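GTPase-activating protein skywalker (Drosophila melanogaster, PDB 6R82) acts as a GTPase-activating protein for Rab35 in synaptic vesicle protein recycling through endosomal trafficking, with this chain being its C-terminal TLDc domain. Local coordinates at residues Ser20-Pro23 with Val24-Met28. Sequence-based numbering, arbitrary orientation.
Sequences SWLP and VRITM
Pro23 and Ile26 run alongside each other in the same direction, CB of the proline 4.0 Å from CG1 of the isoleucine. Ile26 holds CG1 anti to its own carbonyl carbon (chi1 -58°), which sets that branch against the proline ring, while CG2 faces Leu22 CD1 at a looser 4.4 Å. This is the inward side: Leu22 and Ile26 are buried, and both rest on Tyr72 and Phe184 of the TLDc domain's antiparallel sheet. Val24 to Thr27 make a single helix-like turn, without regular helical bonds, in the loop joining helix 13-18 to strand 30-36. Packing is tightest here, with Ile26 CB 3.3 Å from Pro23 O. Ile26 N donates to that oxygen at 2.9 Å from well above the carbonyl plane, and Thr27 N adds a weak bond to it at 3.5 Å. Thr27 OG1 reaches back to Val24 O at 2.6 Å, and that oxygen also accepts from Thr27 N; a valine here would probably leave it with the backbone donor alone and hold the turn less firmly. Toward solvent the contact thins out. Val24 is exposed and starts its side chain away from the proline, touching it with CB alone. The extended Arg25 chain brings NH1 obliquely to 3.9 Å from Pro23 CB, and that same NH1 is salt-bridged to OE2 of Glu97.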
loop_
_atom_site.group_PDB
_atom_site.type_symbol
_atom_site.label_atom_id
_atom_site.label_comp_id
_atom_site.label_asym_id
_atom_site.label_seq_id
_atom_site.Cartn_x
_atom_site.Cartn_y
_atom_site.Cartn_z
ATOM N N SER A 20 14.674 6.115 1.509
ATOM C CA SER A 20 14.841 7.440 0.915
ATOM C C SER A 20 13.663 7.856 0.040
ATOM O O SER A 20 13.587 9.030 -0.340
ATOM C CB SER A 20 16.139 7.514 0.092
ATOM O OG SER A 20 16.163 6.546 -0.946
ATOM N N TRP A 21 12.733 6.957 -0.274
ATOM C CA TRP A 21 11.564 7.377 -1.048
ATOM C C TRP A 21 10.432 7.946 -0.197
ATOM O O TRP A 21 9.510 8.557 -0.754
ATOM C CB TRP A 21 11.017 6.211 -1.866
ATOM C CG TRP A 21 11.896 5.805 -2.988
ATOM C CD1 TRP A 21 12.880 6.551 -3.581
ATOM C CD2 TRP A 21 11.877 4.553 -3.669
ATOM N NE1 TRP A 21 13.473 5.829 -4.589
ATOM C CE2 TRP A 21 12.874 4.599 -4.661
ATOM C CE3 TRP A 21 11.109 3.396 -3.540
ATOM C CZ2 TRP A 21 13.125 3.530 -5.511
ATOM C CZ3 TRP A 21 11.360 2.339 -4.386
ATOM C CH2 TRP A 21 12.354 2.414 -5.360
ATOM N N LEU A 22 10.463 7.754 1.127
ATOM C CA LEU A 22 9.399 8.250 1.989
ATOM C C LEU A 22 9.453 9.772 2.054
ATOM O O LEU A 22 10.491 10.373 1.764
ATOM C CB LEU A 22 9.527 7.669 3.396
ATOM C CG LEU A 22 9.611 6.151 3.561
ATOM C CD1 LEU A 22 10.003 5.813 4.989
ATOM C CD2 LEU A 22 8.298 5.466 3.191
ATOM N N PRO A 23 8.343 10.425 2.418
ATOM C CA PRO A 23 8.405 11.872 2.679
ATOM C C PRO A 23 9.450 12.170 3.748
ATOM O O PRO A 23 9.616 11.417 4.713
ATOM C CB PRO A 23 6.988 12.213 3.157
ATOM C CG PRO A 23 6.120 11.119 2.549
ATOM C CD PRO A 23 6.976 9.889 2.587
ATOM N N VAL A 24 10.171 13.273 3.555
ATOM C CA VAL A 24 11.385 13.500 4.337
ATOM C C VAL A 24 11.075 13.526 5.835
ATOM O O VAL A 24 11.837 12.988 6.641
ATOM C CB VAL A 24 12.096 14.782 3.848
ATOM C CG1 VAL A 24 11.187 16.013 3.975
ATOM C CG2 VAL A 24 13.403 14.996 4.597
ATOM N N ARG A 25 9.932 14.097 6.239
ATOM C CA ARG A 25 9.646 14.159 7.676
ATOM C C ARG A 25 9.421 12.774 8.276
ATOM O O ARG A 25 9.649 12.577 9.475
ATOM C CB ARG A 25 8.432 15.046 7.959
ATOM C CG ARG A 25 7.081 14.404 7.645
ATOM C CD ARG A 25 5.980 15.476 7.587
ATOM N NE ARG A 25 4.658 14.881 7.403
ATOM C CZ ARG A 25 4.146 14.548 6.224
ATOM N NH1 ARG A 25 4.833 14.765 5.107
ATOM N NH2 ARG A 25 2.941 14.004 6.160
ATOM N N ILE A 26 8.972 11.813 7.464
ATOM C CA ILE A 26 8.671 10.477 7.962
ATOM C C ILE A 26 9.947 9.694 8.256
ATOM O O ILE A 26 9.945 8.800 9.116
ATOM C CB ILE A 26 7.774 9.737 6.946
ATOM C CG1 ILE A 26 6.487 10.533 6.697
ATOM C CG2 ILE A 26 7.407 8.345 7.448
ATOM C CD1 ILE A 26 5.730 10.845 7.961
ATOM N N THR A 27 11.055 10.004 7.554
ATOM C CA THR A 27 12.305 9.264 7.733
ATOM C C THR A 27 12.888 9.398 9.133
ATOM O O THR A 27 13.796 8.628 9.482
ATOM C CB THR A 27 13.354 9.723 6.717
ATOM O OG1 THR A 27 13.588 11.128 6.880
ATOM C CG2 THR A 27 12.876 9.459 5.310
ATOM N N MET A 28 12.400 10.341 9.941
ATOM C CA MET A 28 12.893 10.522 11.302
ATOM C C MET A 28 12.131 9.692 12.327
ATOM O O MET A 28 12.456 9.753 13.514
ATOM C CB MET A 28 12.832 12.002 11.687
ATOM C CG MET A 28 13.848 12.858 10.914
ATOM S SD MET A 28 15.558 12.214 10.999
ATOM C CE MET A 28 16.020 12.677 12.675
#